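Local coordinates for cation-transporting ATPase, E1-E2 family protein (Streptococcus pneumoniae, PDB 4F2F) that probably exports copper(I) across the membrane at the expense of ATP, the part described here being its copper(I)-binding cupredoxin-like domain, at residues L32-P37 against T76-G81; K52-E57 against K71-T76. One frame throughout, in Å; residues are numbered along the deposited sequence.

Overall arrangement
Following the chain from the N terminus, strand 29-33 runs into the turn at 32-37, whose partner comes only after strands 38-44, 53-56, 61-64 and 70-75. Interaction 1 then closes this long loop by bringing 76-81 back against 32-37, at one end of the cupredoxin fold. Interaction 2 closes a shorter loop lying wholly within it, setting strand 53-56 across the core from strand 70-75. T76, the first residue after strand 70-75, belongs to both, and L32 CD1 packs 4.2 Å from F75 CZ. One contact thus joins two connecting loops, the other the buried sides of two strands.

Interaction 1 of 2, residues L32-P37 against T76-G81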
loop_
_atom_site.group_PDB
_atom_site.type_symbol
_atom_site.label_atom_id
_atom_site.label_comp_id
_atom_site.label_asym_id
_atom_site.label_seq_id
_atom_site.Cartn_x
_atom_site.Cartn_y
_atom_site.Cartn_z
ATOM N N LEU A 32 -4.007 -9.092 0.375
ATOM C CA LEU A 32 -4.581 -9.026 -0.963
ATOM C C LEU A 32 -4.791 -10.429 -1.524
ATOM O O LEU A 32 -4.022 -11.342 -1.228
ATOM C CB LEU A 32 -3.662 -8.238 -1.898
ATOM C CG LEU A 32 -3.303 -6.802 -1.518
ATOM C CD1 LEU A 32 -2.291 -6.241 -2.501
ATOM C CD2 LEU A 32 -4.544 -5.922 -1.467
ATOM N N GLN A 33 -5.830 -10.591 -2.335
ATOM C CA GLN A 33 -6.093 -11.857 -3.011
ATOM C C GLN A 33 -5.333 -11.918 -4.333
ATOM O O GLN A 33 -5.355 -10.965 -5.111
ATOM C CB GLN A 33 -7.595 -12.022 -3.262
ATOM C CG GLN A 33 -8.421 -12.242 -2.001
ATOM C CD GLN A 33 -8.271 -13.644 -1.444
ATOM O OE1 GLN A 33 -8.214 -14.618 -2.193
ATOM N NE2 GLN A 33 -8.203 -13.753 -0.121
ATOM N N LYS A 34 -4.661 -13.038 -4.585
ATOM C CA LYS A 34 -3.912 -13.212 -5.826
ATOM C C LYS A 34 -4.839 -13.195 -7.042
ATOM O O LYS A 34 -5.938 -13.751 -7.006
ATOM C CB LYS A 34 -3.106 -14.519 -5.784
ATOM C CG LYS A 34 -2.542 -14.969 -7.129
ATOM C CD LYS A 34 -1.923 -16.361 -7.034
ATOM C CE LYS A 34 -1.745 -16.995 -8.410
ATOM N NZ LYS A 34 -0.746 -16.277 -9.250
ATOM N N GLY A 35 -4.401 -12.535 -8.110
ATOM C CA GLY A 35 -5.134 -12.540 -9.364
ATOM C C GLY A 35 -6.273 -11.539 -9.476
ATOM O O GLY A 35 -6.903 -11.430 -10.529
ATOM N N ILE A 36 -6.548 -10.812 -8.397
ATOM C CA ILE A 36 -7.603 -9.802 -8.420
ATOM C C ILE A 36 -6.991 -8.403 -8.464
ATOM O O ILE A 36 -6.182 -8.054 -7.604
ATOM C CB ILE A 36 -8.537 -9.921 -7.202
ATOM C CG1 ILE A 36 -9.057 -11.354 -7.058
ATOM C CG2 ILE A 36 -9.688 -8.933 -7.312
ATOM C CD1 ILE A 36 -9.831 -11.850 -8.262
ATOM N N PRO A 37 -7.364 -7.603 -9.478
ATOM C CA PRO A 37 -6.831 -6.242 -9.595
ATOM C C PRO A 37 -6.964 -5.481 -8.281
ATOM O O PRO A 37 -8.037 -5.463 -7.681
ATOM C CB PRO A 37 -7.727 -5.612 -10.664
ATOM C CG PRO A 37 -8.132 -6.765 -11.520
ATOM C CD PRO A 37 -8.292 -7.927 -10.577
ATOM N N THR A 76 -2.076 -5.936 -10.242
ATOM C CA THR A 76 -2.712 -7.213 -9.973
ATOM C C THR A 76 -1.670 -8.150 -9.380
ATOM O O THR A 76 -0.774 -8.614 -10.086
ATOM C CB THR A 76 -3.314 -7.826 -11.251
ATOM O OG1 THR A 76 -4.236 -6.899 -11.838
ATOM C CG2 THR A 76 -4.042 -9.129 -10.936
ATOM N N PRO A 77 -1.767 -8.406 -8.067
ATOM C CA PRO A 77 -0.808 -9.271 -7.369
ATOM C C PRO A 77 -0.830 -10.690 -7.929
ATOM O O PRO A 77 -1.901 -11.282 -8.044
ATOM C CB PRO A 77 -1.305 -9.255 -5.917
ATOM C CG PRO A 77 -2.731 -8.801 -5.993
ATOM C CD PRO A 77 -2.793 -7.868 -7.157
ATOM N N GLN A 78 0.340 -11.216 -8.277
ATOM C CA GLN A 78 0.435 -12.544 -8.880
ATOM C C GLN A 78 1.297 -13.499 -8.062
ATOM O O GLN A 78 1.158 -14.718 -8.174
ATOM C CB GLN A 78 0.981 -12.448 -10.307
ATOM C CG GLN A 78 0.143 -11.599 -11.254
ATOM C CD GLN A 78 -1.224 -12.197 -11.533
ATOM O OE1 GLN A 78 -1.625 -13.184 -10.916
ATOM N NE2 GLN A 78 -1.947 -11.599 -12.473
ATOM N N GLU A 79 2.195 -12.949 -7.251
ATOM C CA GLU A 79 3.077 -13.773 -6.427
ATOM C C GLU A 79 2.613 -13.839 -4.971
ATOM O O GLU A 79 2.421 -12.813 -4.317
ATOM C CB GLU A 79 4.523 -13.273 -6.504
ATOM C CG GLU A 79 5.500 -14.090 -5.668
ATOM C CD GLU A 79 6.949 -13.719 -5.923
ATOM O OE1 GLU A 79 7.656 -13.375 -4.953
ATOM O OE2 GLU A 79 7.383 -13.780 -7.093
ATOM N N LEU A 80 2.439 -15.058 -4.473
ATOM C CA LEU A 80 1.988 -15.284 -3.105
ATOM C C LEU A 80 3.038 -14.853 -2.089
ATOM O O LEU A 80 4.227 -14.783 -2.404
ATOM C CB LEU A 80 1.654 -16.761 -2.898
ATOM C CG LEU A 80 0.526 -17.338 -3.750
ATOM C CD1 LEU A 80 0.494 -18.856 -3.641
ATOM C CD2 LEU A 80 -0.809 -16.741 -3.338
ATOM N N GLY A 81 2.592 -14.567 -0.870
ATOM C CA GLY A 81 3.501 -14.270 0.221
ATOM C C GLY A 81 3.515 -12.822 0.673
ATOM O O GLY A 81 2.704 -12.004 0.235
HETATM O O HOH W 1 -4.992 -12.400 -13.292
#
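K34 and G35 grip the backbone of P77 and Q78 where two connections meet at one end of the cupredoxin-like β-sandwich: the type II β turn Q33-I36, which follows strand 29-33, and the loop between strands 70-75 and 81-87. G35 N donates to P77 O at 2.8 Å in a bond that is almost straight (172° at the hydrogen). At the next carbonyl, K34 NZ reaches Q78 O at 2.7 Å, in the carbonyl plane and on a lone pair. The lysine chain runs extended with CG anti to the backbone N (chi1 167°) and bends only at chi4, which brings the ammonium down onto that oxygen. The aliphatic part of the same lysine runs roughly perpendicular to L80, K34 CD lying 3.9 Å from L80 CD2.

The P77 ring packs against the carbonyls at both ends of the turn. P77 CG approaches Q33 O at 3.5 Å and P77 CD lies 3.4 Å from I36 O, while L32 CB adds an apolar contact to P77 CG. G35 has a positive phi (83°), as is usual at the third position of a type II turn. T76 CG2 packs on the G35 carbonyl group, and T76 OG1 lies alongside P37.

Farther out, Q15 of strand 14-21 holds the turn through hydrogen bonds to Q33 N and I36 O, and V98 of strand 93-99 packs on both K34 and P77. At the solvent edge a water accepts from Q78 NE2 at 3.3 Å and gives a weak bond to G35 O.

Interaction 2 of 2, residues K52-E57 against K71-T76; sequences KEILFE and KVIRFT
I73 meets I54 with one branch and F56 with the other, and F75 continues the contact beyond F56. The strand segments concerned, 53-56 and 71-75, run nearly parallel with axes 9.9 Å apart. That spacing is too wide for backbone pairing; it is the distance of facing layers in a cupredoxin β-sandwich, and alternate side chains fill the gap.

The two isoleucines lie alongside, pointing opposite ways, with I54 CG2 resting 4.1 Å from I73 CG1. The other branch of I73 serves the phenylalanine: with CG2 anti to the backbone N and CG1 beside it (chi1 -57°), the methyl CG2 is carried over one face of the F56 ring. I73 CG2 lies 4.3 Å from the F56 ring centroid and 20° off the normal, a CH-π contact displaced toward the rim. I54 CG2 meets the same ring in its plane, at the edge, so the two isoleucines approach F56 from distinct sides.

F75 comes at F56 obliquely, the planes turned 56° apart and the centroids separated by 5.5 Å. The nearest approach is F56 CD1 to F75 CE1, 3.7 Å. F85 and Y96 also meet the F56 ring, and Y96 touches F75, extending the pair into an aromatic cluster. At the other end, K71 lends only its aliphatic CB, 4.3 Å from I54 CD1; its ammonium turns to E63 and P64 O.

The side chain of I54 is about 10 Å from a bound copper(I) ion, and the contact belongs to the buried core near the metal site, without taking part in it. Between these segments cohesion is apolar and aromatic throughout, and it therefore depends on the fit of methyls and rings, without directional polar bonds.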
loop_
_atom_site.group_PDB
_atom_site.type_symbol
_atom_site.label_atom_id
_atom_site.label_comp_id
_atom_site.label_asym_id
_atom_site.label_seq_id
_atom_site.Cartn_x
_atom_site.Cartn_y
_atom_site.Cartn_z
ATOM N N LYS A 52 6.972 11.753 0.522
ATOM C CA LYS A 52 6.664 12.357 -0.778
ATOM C C LYS A 52 6.578 11.339 -1.914
ATOM O O LYS A 52 6.157 11.676 -3.019
ATOM C CB LYS A 52 7.672 13.454 -1.136
ATOM C CG LYS A 52 9.033 12.950 -1.596
ATOM C CD LYS A 52 9.930 14.111 -2.009
ATOM C CE LYS A 52 11.191 13.612 -2.690
ATOM N NZ LYS A 52 12.060 14.741 -3.129
ATOM N N GLU A 53 6.972 10.100 -1.641
ATOM C CA GLU A 53 6.914 9.040 -2.644
ATOM C C GLU A 53 6.405 7.732 -2.052
ATOM O O GLU A 53 6.545 7.481 -0.855
ATOM C CB GLU A 53 8.287 8.841 -3.301
ATOM C CG GLU A 53 8.678 9.970 -4.246
ATOM C CD GLU A 53 10.176 10.076 -4.453
ATOM O OE1 GLU A 53 10.920 9.224 -3.922
ATOM O OE2 GLU A 53 10.610 11.021 -5.146
ATOM N N ILE A 54 5.804 6.914 -2.910
ATOM C CA ILE A 54 5.306 5.597 -2.540
ATOM C C ILE A 54 6.048 4.554 -3.363
ATOM O O ILE A 54 6.084 4.636 -4.593
ATOM C CB ILE A 54 3.799 5.471 -2.831
ATOM C CG1 ILE A 54 3.024 6.596 -2.143
ATOM C CG2 ILE A 54 3.278 4.101 -2.402
ATOM C CD1 ILE A 54 1.623 6.789 -2.685
ATOM N N LEU A 55 6.635 3.571 -2.689
ATOM C CA LEU A 55 7.461 2.576 -3.364
ATOM C C LEU A 55 6.927 1.159 -3.195
ATOM O O LEU A 55 6.791 0.664 -2.075
ATOM C CB LEU A 55 8.908 2.650 -2.854
ATOM C CG LEU A 55 9.894 1.602 -3.380
ATOM C CD1 LEU A 55 10.083 1.728 -4.884
ATOM C CD2 LEU A 55 11.233 1.712 -2.662
ATOM N N PHE A 56 6.614 0.524 -4.319
ATOM C CA PHE A 56 6.335 -0.908 -4.367
ATOM C C PHE A 56 7.384 -1.540 -5.279
ATOM O O PHE A 56 7.138 -1.760 -6.464
ATOM C CB PHE A 56 4.929 -1.170 -4.920
ATOM C CG PHE A 56 3.817 -0.953 -3.921
ATOM C CD1 PHE A 56 3.076 -2.027 -3.452
ATOM C CD2 PHE A 56 3.499 0.318 -3.465
ATOM C CE1 PHE A 56 2.048 -1.842 -2.541
ATOM C CE2 PHE A 56 2.470 0.511 -2.553
ATOM C CZ PHE A 56 1.743 -0.571 -2.092
ATOM N N GLU A 57 8.556 -1.817 -4.717
ATOM C CA GLU A 57 9.727 -2.202 -5.499
ATOM C C GLU A 57 9.482 -3.425 -6.380
ATOM O O GLU A 57 9.930 -3.474 -7.525
ATOM C CB GLU A 57 10.920 -2.463 -4.573
ATOM C CG GLU A 57 12.257 -2.619 -5.284
ATOM C CD GLU A 57 12.998 -1.305 -5.429
ATOM O OE1 GLU A 57 13.422 -0.741 -4.397
ATOM O OE2 GLU A 57 13.149 -0.828 -6.574
ATOM N N LYS A 71 -3.270 9.242 -3.935
ATOM C CA LYS A 71 -2.794 8.553 -5.129
ATOM C C LYS A 71 -3.240 7.097 -5.074
ATOM O O LYS A 71 -3.101 6.441 -4.041
ATOM C CB LYS A 71 -1.263 8.625 -5.228
ATOM C CG LYS A 71 -0.701 9.913 -5.836
ATOM C CD LYS A 71 -0.908 9.941 -7.347
ATOM C CE LYS A 71 -0.360 11.213 -7.982
ATOM N NZ LYS A 71 1.120 11.213 -8.112
ATOM N N VAL A 72 -3.785 6.595 -6.179
ATOM C CA VAL A 72 -4.190 5.199 -6.253
ATOM C C VAL A 72 -3.075 4.367 -6.873
ATOM O O VAL A 72 -2.698 4.584 -8.024
ATOM C CB VAL A 72 -5.478 5.021 -7.083
ATOM C CG1 VAL A 72 -5.893 3.554 -7.121
ATOM C CG2 VAL A 72 -6.599 5.878 -6.518
ATOM N N ILE A 73 -2.549 3.418 -6.105
ATOM C CA ILE A 73 -1.549 2.492 -6.619
ATOM C C ILE A 73 -2.252 1.258 -7.171
ATOM O O ILE A 73 -2.962 0.567 -6.439
ATOM C CB ILE A 73 -0.557 2.072 -5.519
ATOM C CG1 ILE A 73 0.124 3.302 -4.914
ATOM C CG2 ILE A 73 0.469 1.095 -6.075
ATOM C CD1 ILE A 73 0.970 4.089 -5.895
ATOM N N ARG A 74 -2.067 0.989 -8.459
ATOM C CA ARG A 74 -2.784 -0.108 -9.104
ATOM C C ARG A 74 -1.871 -1.208 -9.634
ATOM O O ARG A 74 -0.915 -0.950 -10.363
ATOM C CB ARG A 74 -3.660 0.410 -10.246
ATOM C CG ARG A 74 -4.823 1.272 -9.799
ATOM C CD ARG A 74 -5.754 1.545 -10.965
ATOM N NE ARG A 74 -6.170 0.306 -11.615
ATOM C CZ ARG A 74 -6.015 0.046 -12.909
ATOM N NH1 ARG A 74 -5.461 0.945 -13.710
ATOM N NH2 ARG A 74 -6.423 -1.114 -13.403
ATOM N N PHE A 75 -2.182 -2.440 -9.252
ATOM C CA PHE A 75 -1.536 -3.613 -9.822
ATOM C C PHE A 75 -2.352 -4.861 -9.514
ATOM O O PHE A 75 -3.233 -4.843 -8.655
ATOM C CB PHE A 75 -0.080 -3.747 -9.339
ATOM C CG PHE A 75 0.068 -3.991 -7.856
ATOM C CD1 PHE A 75 0.164 -2.929 -6.965
ATOM C CD2 PHE A 75 0.149 -5.282 -7.359
ATOM C CE1 PHE A 75 0.316 -3.155 -5.605
ATOM C CE2 PHE A 75 0.301 -5.514 -6.004
ATOM C CZ PHE A 75 0.384 -4.451 -5.125
ATOM N N THR A 76 -2.076 -5.936 -10.242
ATOM C CA THR A 76 -2.712 -7.213 -9.973
ATOM C C THR A 76 -1.670 -8.150 -9.380
ATOM O O THR A 76 -0.774 -8.614 -10.086
ATOM C CB THR A 76 -3.314 -7.826 -11.251
ATOM O OG1 THR A 76 -4.236 -6.899 -11.838
ATOM C CG2 THR A 76 -4.042 -9.129 -10.936
#